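Local structure of antifreeze protein (Leucosporidium, 3UYU) at residues A164-I169 against H184-L189; D3-L8 against D139-F144; S28-D33 against P61-M66; T130-E135 against V156-A161; G35-A40 against Y68-S73. The protein binds to the surface of ice crystals and inhibits their growth, giving freeze tolerance with low thermal hysteresis activity. The protein carries 2 engineered substitutions. All coordinates share one frame; numbering follows the deposited sequence.

Interaction 1. Residues A164-I169 against H184-L189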
# COMPACT_ATOMS: atom_id res chain seq x y z
N ALA A 164 -13.61 24.07 6.42
CA ALA A 164 -12.99 23.17 5.37
C ALA A 164 -11.54 22.85 5.73
O ALA A 164 -10.84 23.63 6.37
CB ALA A 164 -13.06 23.81 3.98
N ASN A 165 -11.11 21.69 5.26
CA ASN A 165 -9.72 21.19 5.52
C ASN A 165 -9.18 20.73 4.17
O ASN A 165 -9.87 19.98 3.42
CB ASN A 165 -9.88 19.89 6.38
CG ASN A 165 -8.62 19.48 7.02
OD1 ASN A 165 -7.54 19.56 6.46
ND2 ASN A 165 -8.74 19.02 8.25
N SER A 166 -7.93 21.10 3.89
CA SER A 166 -7.29 20.73 2.63
C SER A 166 -6.98 19.23 2.54
O SER A 166 -6.60 18.80 1.45
CB SER A 166 -5.98 21.56 2.44
OG SER A 166 -5.05 21.27 3.49
N THR A 167 -7.11 18.45 3.60
CA THR A 167 -7.05 16.99 3.43
C THR A 167 -8.21 16.47 2.61
O THR A 167 -8.16 15.33 2.15
CB THR A 167 -7.03 16.26 4.77
OG1 THR A 167 -8.14 16.63 5.57
CG2 THR A 167 -5.78 16.70 5.53
N ASN A 168 -9.27 17.29 2.47
CA ASN A 168 -10.51 16.87 1.80
C ASN A 168 -10.68 17.49 0.44
O ASN A 168 -11.82 17.50 -0.05
CB ASN A 168 -11.74 17.17 2.71
CG ASN A 168 -11.69 16.33 3.99
OD1 ASN A 168 -11.18 15.18 3.99
ND2 ASN A 168 -12.20 16.92 5.10
N ILE A 169 -9.60 18.04 -0.16
CA ILE A 169 -9.64 18.76 -1.46
C ILE A 169 -8.63 18.02 -2.35
O ILE A 169 -7.44 17.93 -2.01
CB ILE A 169 -9.21 20.26 -1.29
CG1 ILE A 169 -10.27 21.02 -0.40
CG2 ILE A 169 -9.07 20.92 -2.61
CD1 ILE A 169 -9.78 22.47 0.03
N HIS A 184 -0.64 30.77 -3.52
CA HIS A 184 -0.83 29.80 -2.40
C HIS A 184 -1.94 28.82 -2.73
O HIS A 184 -3.11 29.20 -2.94
CB HIS A 184 -1.19 30.52 -1.09
CG HIS A 184 -1.47 29.54 -0.00
ND1 HIS A 184 -0.46 28.82 0.61
CD2 HIS A 184 -2.63 29.10 0.48
CE1 HIS A 184 -1.01 27.97 1.46
NE2 HIS A 184 -2.33 28.10 1.39
N PHE A 185 -1.57 27.53 -2.77
CA PHE A 185 -2.46 26.41 -3.04
C PHE A 185 -2.80 25.65 -1.76
O PHE A 185 -2.00 25.58 -0.82
CB PHE A 185 -1.69 25.51 -4.03
CG PHE A 185 -2.56 24.45 -4.73
CD1 PHE A 185 -2.78 23.20 -4.12
CD2 PHE A 185 -3.08 24.71 -5.99
CE1 PHE A 185 -3.58 22.18 -4.77
CE2 PHE A 185 -3.87 23.72 -6.63
CZ PHE A 185 -4.11 22.49 -6.03
N GLU A 186 -4.03 25.11 -1.74
CA GLU A 186 -4.49 24.19 -0.67
C GLU A 186 -5.04 22.90 -1.34
O GLU A 186 -5.92 22.99 -2.18
CB GLU A 186 -5.67 24.79 0.12
CG GLU A 186 -5.30 25.98 0.96
CD GLU A 186 -4.70 25.62 2.33
OE1 GLU A 186 -5.13 24.64 2.93
OE2 GLU A 186 -3.80 26.36 2.81
N GLY A 187 -4.55 21.76 -0.89
CA GLY A 187 -5.14 20.49 -1.39
C GLY A 187 -4.08 19.50 -1.81
O GLY A 187 -2.86 19.74 -1.80
N VAL A 188 -4.60 18.32 -2.21
CA VAL A 188 -3.81 17.24 -2.79
C VAL A 188 -3.77 17.36 -4.31
O VAL A 188 -4.82 17.39 -4.96
CB VAL A 188 -4.40 15.88 -2.37
CG1 VAL A 188 -3.58 14.74 -2.99
CG2 VAL A 188 -4.38 15.72 -0.90
N LEU A 189 -2.59 17.54 -4.90
CA LEU A 189 -2.45 17.57 -6.36
C LEU A 189 -2.08 16.20 -6.91
O LEU A 189 -1.04 15.68 -6.52
CB LEU A 189 -1.33 18.56 -6.67
CG LEU A 189 -1.27 19.32 -7.96
CD1 LEU A 189 -2.67 19.86 -8.46
CD2 LEU A 189 -0.33 20.51 -7.62
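Glu186 sets CG beside its own backbone N (chi1 -69°) and bends again at chi2 (-83°), which brings its carboxylate against Ser166. The contact belongs to a right-handed beta-helix. Residues 164-169 form a short turn that leads into strand 169-173, and 184-189 rounds a corner of the chain at Gly187. Glu186 OE1 lies 3.2 Å from Ser166 CB, alongside the hydroxymethyl group. Glu186 OE2 accepts from His184 NE2 at 2.7 Å, through its anti lone pair and in the imidazole plane. Asn204 is a second partner of this oxygen. Ser202 binds the other ring nitrogen of His184, so both nitrogens fix the ring's rotation. Replacing Glu186 with alanine is likely to leave His184 and Asn204 without their shared acceptor and to open a gap beside Ser166. At Gly187 a CB would press on the preceding carbonyl and crowd Ile169 CG2. That methyl group lies 3.8 Å from Glu186 O. On the turn side, Asn165 OD1 accepts from Thr167 N at 3.1 Å, an Asx turn with the donor above the carbonyl plane. Val188 N donates to Ile169 O at 2.9 Å, with an almost straight N-H...O angle of 177°.

Interaction 2. Residues D3-L8 against D139-F144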
# COMPACT_ATOMS: atom_id res chain seq x y z
N ASP A 3 -19.59 11.65 -0.36
CA ASP A 3 -18.25 11.34 0.16
C ASP A 3 -17.31 11.15 -1.03
O ASP A 3 -17.26 10.05 -1.65
CB ASP A 3 -18.32 10.03 0.95
CG ASP A 3 -16.97 9.64 1.54
OD1 ASP A 3 -15.96 10.34 1.29
OD2 ASP A 3 -16.89 8.60 2.23
N LEU A 4 -16.62 12.24 -1.37
CA LEU A 4 -15.68 12.27 -2.46
C LEU A 4 -14.22 12.10 -1.94
O LEU A 4 -13.27 12.54 -2.60
CB LEU A 4 -15.92 13.56 -3.28
CG LEU A 4 -17.32 13.72 -3.96
CD1 LEU A 4 -17.45 15.08 -4.61
CD2 LEU A 4 -17.52 12.60 -4.99
N SER A 5 -14.04 11.44 -0.79
CA SER A 5 -12.71 11.16 -0.29
C SER A 5 -11.89 10.38 -1.32
O SER A 5 -12.39 9.41 -1.93
CB SER A 5 -12.78 10.30 1.00
OG SER A 5 -13.32 11.12 2.02
N VAL A 6 -10.62 10.75 -1.47
CA VAL A 6 -9.69 9.95 -2.29
C VAL A 6 -8.62 9.30 -1.40
O VAL A 6 -7.83 9.99 -0.71
CB VAL A 6 -9.02 10.87 -3.34
CG1 VAL A 6 -7.94 10.10 -4.14
CG2 VAL A 6 -10.08 11.46 -4.28
N GLU A 7 -8.54 7.96 -1.45
CA GLU A 7 -7.70 7.20 -0.58
C GLU A 7 -6.28 7.17 -1.12
O GLU A 7 -6.02 6.73 -2.25
CB GLU A 7 -8.27 5.75 -0.46
CG GLU A 7 -7.38 4.82 0.29
CD GLU A 7 -7.10 5.36 1.72
OE1 GLU A 7 -8.11 5.73 2.39
OE2 GLU A 7 -5.91 5.47 2.17
N LEU A 8 -5.36 7.69 -0.32
CA LEU A 8 -3.95 7.83 -0.80
C LEU A 8 -3.02 6.68 -0.42
O LEU A 8 -1.92 6.59 -0.98
CB LEU A 8 -3.34 9.16 -0.28
CG LEU A 8 -4.16 10.38 -0.61
CD1 LEU A 8 -3.42 11.58 0.12
CD2 LEU A 8 -4.21 10.63 -2.12
N ASP A 139 -16.01 18.06 7.27
CA ASP A 139 -16.00 16.73 6.65
C ASP A 139 -16.30 16.81 5.18
O ASP A 139 -16.41 15.75 4.49
CB ASP A 139 -17.05 15.80 7.25
CG ASP A 139 -16.73 15.38 8.65
OD1 ASP A 139 -17.74 15.23 9.35
OD2 ASP A 139 -15.55 15.32 9.09
N ALA A 140 -16.52 18.02 4.68
CA ALA A 140 -16.90 18.20 3.27
C ALA A 140 -15.76 17.82 2.37
O ALA A 140 -14.62 18.07 2.71
CB ALA A 140 -17.31 19.59 2.97
N THR A 141 -16.12 17.25 1.21
CA THR A 141 -15.11 16.87 0.21
C THR A 141 -15.32 17.53 -1.15
O THR A 141 -16.48 17.79 -1.57
CB THR A 141 -15.01 15.32 0.02
OG1 THR A 141 -16.34 14.82 -0.15
CG2 THR A 141 -14.35 14.69 1.23
N TRP A 142 -14.19 17.81 -1.81
CA TRP A 142 -14.16 18.41 -3.15
C TRP A 142 -13.22 17.54 -4.03
O TRP A 142 -12.13 17.22 -3.62
CB TRP A 142 -13.49 19.79 -3.11
CG TRP A 142 -14.29 20.91 -2.49
CD1 TRP A 142 -15.03 21.87 -3.15
CD2 TRP A 142 -14.37 21.23 -1.09
NE1 TRP A 142 -15.56 22.77 -2.22
CE2 TRP A 142 -15.17 22.40 -0.97
CE3 TRP A 142 -13.84 20.64 0.08
CZ2 TRP A 142 -15.48 23.00 0.28
CZ3 TRP A 142 -14.14 21.23 1.33
CH2 TRP A 142 -14.99 22.41 1.40
N VAL A 143 -13.65 17.26 -5.26
CA VAL A 143 -12.74 16.68 -6.26
C VAL A 143 -12.91 17.44 -7.54
O VAL A 143 -14.08 17.66 -7.94
CB VAL A 143 -13.05 15.17 -6.53
CG1 VAL A 143 -12.26 14.68 -7.81
CG2 VAL A 143 -12.76 14.37 -5.29
N PHE A 144 -11.79 17.87 -8.12
CA PHE A 144 -11.69 18.50 -9.47
C PHE A 144 -11.13 17.51 -10.45
O PHE A 144 -10.10 16.89 -10.19
CB PHE A 144 -10.79 19.75 -9.38
CG PHE A 144 -11.29 20.67 -8.27
CD1 PHE A 144 -10.92 20.45 -6.93
CD2 PHE A 144 -12.30 21.59 -8.53
CE1 PHE A 144 -11.51 21.24 -5.88
CE2 PHE A 144 -12.84 22.39 -7.52
CZ PHE A 144 -12.48 22.21 -6.19
O HOH W 1 -11.65 14.80 -1.87
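Thr141 OG1 accepts from Leu4 N at 2.9 Å, the one direct hydrogen bond between these two segments. The hydroxyl sits between the backbone N and the carbonyl carbon of Thr141 (chi1 49°), and this turns it to the N-terminal segment. The same oxygen is 3.4 Å from Leu4 CB. Thr141 CG2, beside the backbone N, meets Ser5 OG at 3.8 Å. Next along, Val143 CG2 touches Leu4 CB at 3.8 Å. Val6 CG2 reaches the same methyl group at 4.1 Å, with the two valines crossing at about a right angle. A water lies 2.9 Å from Leu4 O and 3.0 Å from Trp142 O, with further acceptors in its reach. Further out, Asp3 OD1 accepts from Ser5 N in an Asx turn, which shapes the backbone around Leu4. Leu4 and Val143 both pack on Leu119, while Val6 rests on helix 76-96. Strand 142-146 of the beta-helix already pairs with Gly118 and Tyr120 through Val143, and with Asn168 and Ala170 through Trp142. Segment 3-8 therefore adds no strand. The threonine hydroxyl and the apolar contacts hold it, with a water that may bridge the two carbonyls, a mixed attachment rather than sheet pairing.

Interaction 3. Residues S28-D33 against P61-M66. Engineered in segment 61-66: Met66 (natural residue Leu).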
# COMPACT_ATOMS: atom_id res chain seq x y z
N SER A 28 14.03 26.13 -1.32
CA SER A 28 12.69 25.63 -1.04
C SER A 28 12.62 25.20 0.43
O SER A 28 13.60 25.04 1.17
CB SER A 28 12.39 24.46 -1.95
OG SER A 28 12.31 24.92 -3.29
N ALA A 29 11.38 24.98 0.88
CA ALA A 29 11.10 24.59 2.25
C ALA A 29 9.93 23.60 2.35
O ALA A 29 8.73 23.97 2.28
CB ALA A 29 10.77 25.85 3.12
N ILE A 30 10.28 22.32 2.49
CA ILE A 30 9.31 21.26 2.37
C ILE A 30 9.20 20.66 3.76
O ILE A 30 10.20 20.26 4.38
CB ILE A 30 9.80 20.13 1.37
CG1 ILE A 30 10.22 20.69 0.02
CG2 ILE A 30 8.72 19.03 1.29
CD1 ILE A 30 9.17 21.55 -0.63
N LEU A 31 7.96 20.60 4.29
CA LEU A 31 7.70 19.89 5.53
C LEU A 31 7.00 18.57 5.24
O LEU A 31 5.82 18.55 4.83
CB LEU A 31 6.79 20.78 6.43
CG LEU A 31 6.34 20.12 7.76
CD1 LEU A 31 7.38 19.59 8.66
CD2 LEU A 31 5.43 21.12 8.52
N GLY A 32 7.76 17.49 5.39
CA GLY A 32 7.31 16.10 5.04
C GLY A 32 8.33 15.48 4.13
O GLY A 32 9.19 16.16 3.55
N ASP A 33 8.18 14.16 3.97
CA ASP A 33 9.15 13.40 3.14
C ASP A 33 8.95 13.66 1.67
O ASP A 33 7.85 13.98 1.18
CB ASP A 33 8.98 11.90 3.41
CG ASP A 33 9.30 11.52 4.83
OD1 ASP A 33 9.92 12.28 5.62
OD2 ASP A 33 8.90 10.34 5.25
N PRO A 61 18.94 20.44 3.87
CA PRO A 61 18.49 21.53 4.71
C PRO A 61 17.11 22.03 4.27
O PRO A 61 16.41 22.62 5.12
CB PRO A 61 19.57 22.62 4.51
CG PRO A 61 20.82 21.82 4.15
CD PRO A 61 20.26 20.71 3.25
N GLN A 62 16.71 21.80 3.01
CA GLN A 62 15.45 22.26 2.48
C GLN A 62 14.28 21.34 2.81
O GLN A 62 13.20 21.72 2.47
CB GLN A 62 15.51 22.43 0.99
CG GLN A 62 16.57 23.53 0.54
CD GLN A 62 16.79 23.48 -0.95
OE1 GLN A 62 17.92 22.96 -1.42
NE2 GLN A 62 15.85 23.88 -1.73
N VAL A 63 14.53 20.17 3.40
CA VAL A 63 13.42 19.20 3.63
C VAL A 63 13.46 18.90 5.11
O VAL A 63 14.47 18.50 5.70
CB VAL A 63 13.65 17.91 2.83
CG1 VAL A 63 12.57 16.82 3.17
CG2 VAL A 63 13.55 18.18 1.36
N THR A 64 12.31 19.10 5.78
CA THR A 64 12.16 18.66 7.15
C THR A 64 11.47 17.27 7.11
O THR A 64 10.27 17.19 6.93
CB THR A 64 11.37 19.70 8.00
OG1 THR A 64 12.14 20.91 8.02
CG2 THR A 64 11.30 19.19 9.42
N GLY A 65 12.33 16.24 7.13
CA GLY A 65 11.87 14.85 6.88
C GLY A 65 12.97 14.15 6.13
O GLY A 65 14.16 14.50 6.28
N MSE A 66 12.59 13.10 5.42
CA MSE A 66 13.57 12.27 4.70
C MSE A 66 13.34 12.27 3.24
O MSE A 66 12.25 12.52 2.75
CB MSE A 66 13.45 10.82 5.20
CG MSE A 66 14.08 10.55 6.51
SE MSE A 66 13.01 11.18 7.98
CE MSE A 66 14.03 10.24 9.38
O HOH W 2 11.59 22.34 5.67
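The carboxylate of Asp33 is met from above its plane by Met66 N, 47° out of it, at 2.8 Å from Asp33 OD1. Met66 is an engineered substitution, present as selenomethionine. Its bent chain puts SE 4.0 Å from the same oxygen, and it also packs on Thr74 of the second subunit. A CB on Gly65 would clash with Asp33 OD1, and its backbone angles also call for glycine. With the Asp33 carboxylate cut back to an alanine, the N-H of Met66 is likely to lose its acceptor and the end of 61-66 to be freer to shift. Between the ends, strands 29-31 and 63-64 pair in parallel, as successive coils of a beta-helix do. Ile30 N donates to Gln62 O. Ile30 O receives Thr64 N at 2.8 Å, nearly along the C=O axis. Gly32 N completes the series on Thr64 O at 3.0 Å. Ile30 CB and Val63 CG2 meet on one face of the sheet, 4.2 Å apart. On the other face Leu31 CD1 lies 4.0 Å from Thr64 CG2. A water 2.8 Å from Ile30 O also hydrogen-bonds to Thr64 OG1. At the start of the pair, the extended chain of Gln62 runs past Ser28, with Gln62 CB 3.2 Å from Ser28 O.

Interaction 4. Residues T130-E135 against V156-A161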
# COMPACT_ATOMS: atom_id res chain seq x y z
N THR A 130 -7.67 34.74 -10.01
CA THR A 130 -7.91 35.47 -8.76
C THR A 130 -7.86 34.50 -7.58
O THR A 130 -7.70 33.27 -7.73
CB THR A 130 -9.29 36.14 -8.72
OG1 THR A 130 -10.30 35.12 -8.66
CG2 THR A 130 -9.52 37.03 -9.98
N ASP A 131 -8.01 35.03 -6.37
CA ASP A 131 -8.20 34.15 -5.23
C ASP A 131 -9.39 33.22 -5.40
O ASP A 131 -10.34 33.54 -6.13
CB ASP A 131 -8.44 35.01 -3.94
CG ASP A 131 -7.22 35.82 -3.55
OD1 ASP A 131 -6.09 35.68 -4.07
OD2 ASP A 131 -7.38 36.73 -2.69
N LEU A 132 -9.35 32.05 -4.75
CA LEU A 132 -10.36 31.04 -4.83
C LEU A 132 -10.69 30.58 -3.42
O LEU A 132 -9.77 30.34 -2.61
CB LEU A 132 -9.80 29.84 -5.64
CG LEU A 132 -10.72 28.60 -5.81
CD1 LEU A 132 -11.93 28.96 -6.66
CD2 LEU A 132 -9.86 27.49 -6.49
N THR A 133 -11.97 30.52 -3.11
CA THR A 133 -12.43 30.13 -1.77
C THR A 133 -13.16 28.82 -1.83
O THR A 133 -13.98 28.61 -2.70
CB THR A 133 -13.39 31.20 -1.23
OG1 THR A 133 -12.69 32.45 -1.13
CG2 THR A 133 -13.90 30.79 0.18
N PHE A 134 -12.84 27.91 -0.91
CA PHE A 134 -13.60 26.65 -0.71
C PHE A 134 -14.43 26.87 0.52
O PHE A 134 -13.86 27.17 1.57
CB PHE A 134 -12.65 25.47 -0.51
CG PHE A 134 -11.74 25.27 -1.66
CD1 PHE A 134 -11.95 24.26 -2.61
CD2 PHE A 134 -10.65 26.09 -1.82
CE1 PHE A 134 -11.06 24.12 -3.71
CE2 PHE A 134 -9.78 25.95 -2.91
CZ PHE A 134 -10.02 24.94 -3.86
N GLU A 135 -15.74 26.68 0.40
CA GLU A 135 -16.63 26.85 1.59
C GLU A 135 -17.37 25.59 1.90
O GLU A 135 -18.23 25.15 1.07
CB GLU A 135 -17.62 27.98 1.36
CG GLU A 135 -18.42 28.30 2.62
CD GLU A 135 -19.58 29.27 2.38
OE1 GLU A 135 -19.35 30.32 1.70
OE2 GLU A 135 -20.71 28.98 2.89
N VAL A 156 -2.14 34.58 -6.52
CA VAL A 156 -3.53 34.25 -6.14
C VAL A 156 -3.40 33.34 -4.91
O VAL A 156 -2.40 32.64 -4.76
CB VAL A 156 -4.34 33.50 -7.25
CG1 VAL A 156 -4.61 34.36 -8.55
CG2 VAL A 156 -3.72 32.16 -7.58
N ALA A 157 -4.45 33.31 -4.09
CA ALA A 157 -4.45 32.44 -2.92
C ALA A 157 -5.71 31.64 -2.76
O ALA A 157 -6.83 32.14 -2.99
CB ALA A 157 -4.18 33.29 -1.67
N PHE A 158 -5.57 30.36 -2.43
CA PHE A 158 -6.71 29.52 -2.03
C PHE A 158 -7.04 29.77 -0.56
O PHE A 158 -6.14 29.79 0.27
CB PHE A 158 -6.42 27.99 -2.20
CG PHE A 158 -6.40 27.50 -3.65
CD1 PHE A 158 -6.25 28.38 -4.76
CD2 PHE A 158 -6.46 26.13 -3.87
CE1 PHE A 158 -6.16 27.82 -6.10
CE2 PHE A 158 -6.32 25.57 -5.16
CZ PHE A 158 -6.24 26.42 -6.28
N THR A 159 -8.32 30.03 -0.28
CA THR A 159 -8.77 30.33 1.10
C THR A 159 -9.77 29.27 1.51
O THR A 159 -10.59 28.80 0.70
CB THR A 159 -9.37 31.81 1.14
OG1 THR A 159 -10.63 31.81 0.55
CG2 THR A 159 -8.52 32.73 0.47
N LEU A 160 -9.71 28.89 2.78
CA LEU A 160 -10.64 27.91 3.32
C LEU A 160 -11.70 28.71 4.13
O LEU A 160 -11.38 29.71 4.88
CB LEU A 160 -9.92 26.90 4.24
CG LEU A 160 -8.84 26.09 3.54
CD1 LEU A 160 -8.11 25.16 4.57
CD2 LEU A 160 -9.39 25.40 2.30
N ALA A 161 -12.95 28.29 3.96
CA ALA A 161 -14.03 28.87 4.79
C ALA A 161 -15.01 27.84 5.22
O ALA A 161 -15.11 26.80 4.59
CB ALA A 161 -14.72 29.96 3.97
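Thr133 OG1 donates to Thr159 OG1 at 2.7 Å, the two side chains crossing at a slant on the face they share with Glu135 and Ala161. The Thr159 hydroxyl lies between its backbone N and carbonyl carbon (chi1 75°), which tips it across to Thr133. Asp131 OD1 accepts from Ala157 N at 2.9 Å, met from above the carboxylate plane, and so ties the ends of the two segments before the strands begin. Strands 132-135 and 158-161 then run parallel. Leu132 N donates to Ala157 O, Thr159 N to Leu132 O, Phe134 N to Thr159 O, and Ala161 N to Phe134 O. Leu132, Phe134 and Phe158, all buried, point to the other face, where the exposed Leu160 also lies. Leu132 CD2 stands over one face of the Phe158 ring, 3.9 Å from its centroid, in a CH-pi contact. Phe134 CE2 approaches Phe158 CD2 to 3.5 Å. Their planes meet obliquely at 50°. This is parallel pairing between successive coils of a beta-helix. Strand 113-115 flanks 132-135, while strand 184-186 borders 158-161 on its other edge, through backbone bonds of His184 with Val156 and Phe158. Phe134 also meets Trp142 edge-to-face and touches Ile169 and Phe171 of strand 169-173.

Interaction 5. Residues G35-A40 against Y68-S73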
# COMPACT_ATOMS: atom_id res chain seq x y z
N GLY A 35 9.99 11.78 -2.30
CA GLY A 35 10.40 10.53 -2.98
C GLY A 35 10.27 10.48 -4.44
O GLY A 35 9.44 11.13 -5.02
N VAL A 36 11.21 9.71 -5.07
CA VAL A 36 11.13 9.40 -6.48
C VAL A 36 11.28 7.92 -6.74
O VAL A 36 12.12 7.29 -6.08
CB VAL A 36 12.14 10.18 -7.38
CG1 VAL A 36 11.92 11.71 -7.23
CG2 VAL A 36 13.53 9.84 -7.04
N SER A 37 10.41 7.43 -7.62
CA SER A 37 10.46 6.02 -8.10
C SER A 37 9.62 5.97 -9.38
O SER A 37 8.48 6.42 -9.42
CB SER A 37 9.92 5.06 -7.03
OG SER A 37 9.85 3.74 -7.62
N PRO A 38 10.15 5.31 -10.46
CA PRO A 38 11.36 4.47 -10.48
C PRO A 38 12.71 5.17 -10.67
O PRO A 38 13.79 4.53 -10.72
CB PRO A 38 11.07 3.55 -11.69
CG PRO A 38 10.34 4.40 -12.60
CD PRO A 38 9.33 5.08 -11.65
N ALA A 39 12.64 6.50 -10.77
CA ALA A 39 13.92 7.26 -10.91
C ALA A 39 14.93 7.06 -9.81
O ALA A 39 14.62 6.93 -8.59
CB ALA A 39 13.64 8.79 -11.06
N ALA A 40 16.22 7.08 -10.18
CA ALA A 40 17.30 7.06 -9.20
C ALA A 40 17.53 8.49 -8.54
O ALA A 40 17.01 9.49 -9.06
CB ALA A 40 18.63 6.67 -9.93
N TYR A 68 13.85 10.01 -0.29
CA TYR A 68 13.91 8.57 -0.73
C TYR A 68 13.99 8.51 -2.24
O TYR A 68 13.32 9.23 -2.98
CB TYR A 68 12.62 7.85 -0.29
CG TYR A 68 12.44 7.74 1.21
CD1 TYR A 68 13.20 6.84 1.97
CD2 TYR A 68 11.48 8.54 1.87
CE1 TYR A 68 13.02 6.73 3.32
CE2 TYR A 68 11.34 8.44 3.24
CZ TYR A 68 12.12 7.53 3.98
OH TYR A 68 11.95 7.41 5.34
N ALA A 69 14.82 7.56 -2.74
CA ALA A 69 14.87 7.28 -4.20
C ALA A 69 14.97 5.79 -4.46
O ALA A 69 15.36 5.05 -3.55
CB ALA A 69 16.10 7.99 -4.83
N ALA A 70 14.65 5.45 -5.73
CA ALA A 70 14.41 4.00 -6.10
C ALA A 70 15.74 3.17 -5.99
O ALA A 70 15.64 1.94 -5.92
CB ALA A 70 13.79 3.87 -7.46
N ASP A 71 16.92 3.81 -6.03
CA ASP A 71 18.21 3.08 -5.92
C ASP A 71 18.76 2.96 -4.51
O ASP A 71 19.87 2.41 -4.28
CB ASP A 71 19.27 3.67 -6.88
CG ASP A 71 19.53 5.17 -6.65
OD1 ASP A 71 18.57 5.95 -6.35
OD2 ASP A 71 20.68 5.63 -6.86
N TYR A 72 18.04 3.50 -3.52
CA TYR A 72 18.44 3.38 -2.17
C TYR A 72 18.24 1.97 -1.58
O TYR A 72 17.63 1.12 -2.19
CB TYR A 72 17.72 4.46 -1.30
CG TYR A 72 18.21 5.92 -1.53
CD1 TYR A 72 19.28 6.25 -2.38
CD2 TYR A 72 17.55 6.98 -0.86
CE1 TYR A 72 19.73 7.60 -2.52
CE2 TYR A 72 17.98 8.33 -1.02
CZ TYR A 72 19.06 8.61 -1.85
OH TYR A 72 19.48 9.92 -1.97
N SER A 73 18.80 1.73 -0.43
CA SER A 73 18.81 0.37 0.14
C SER A 73 17.46 -0.04 0.63
O SER A 73 16.66 0.77 1.09
CB SER A 73 19.79 0.38 1.31
OG SER A 73 21.08 0.77 0.83
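Ala70 points its CB toward segment 35-40, into the bend made by Pro38 and Ala39. The methyl group lies 3.3 Å from Pro38 O and 3.4 Å from Ala39 O. A cis peptide bond before Pro38 helps to shape this bend. Val36 and Ala69 sit on one face of the sheet. With CG1 of Val36 turned beside the backbone N (chi1 -59°), CG2 falls between N and the carbonyl carbon and meets Ala69 CB at 3.9 Å. Ala69 CB also lies over the centre of the Tyr72 ring. Tyr68 points to the other face, and its side chain leads away from 35-40 to rest on Thr76 and Leu80 of helix 76-96 and on Thr74 of the second subunit. Segments 35-40 and 68-73 begin as the ends of two parallel strands on neighbouring coils of the beta-helix. Val36 N donates to Tyr68 O at 3.0 Å, and Gly35 CA adds a CA-H...O contact to the same oxygen. Beyond the strands, Ala70 N donates to Ala39 O at 3.2 Å. The chain then makes a type I beta turn from Ala69 to Tyr72, closed by Tyr72 N on Ala69 O. Pro38 and Ala40 make backbone hydrogen bonds to the second subunit, and Asp71 packs on Val230 of that subunit. Asp71 turns its carboxylate back over Ala40 (chi1 57°), with Asp71 OD1 3.3 Å from Ala40 CA. That oxygen takes a hydrogen bond from the backbone N of Ala41.

The five contacts fall into two groups on the beta-helix. Interactions 1, 2 and 4 touch one another. Asn168 O lies 3.0 Å from Trp142 N between 1 and 2, His184 O 2.8 Å from Phe158 N between 1 and 4, and Phe144 CZ 3.4 Å from Phe134 CE1 between 2 and 4. Interactions 3 and 5 use consecutive strands of the same two coils and meet where Asp33 OD2 lies 3.7 Å from Tyr68 CE2. The centres of interactions 4 and 5 are about 35 Å apart. Side chains of Ser28, Gln62 and Val156 lie about 9 Å from those of the inferred ice-binding residues Ala214, Thr45 and Ser127, respectively.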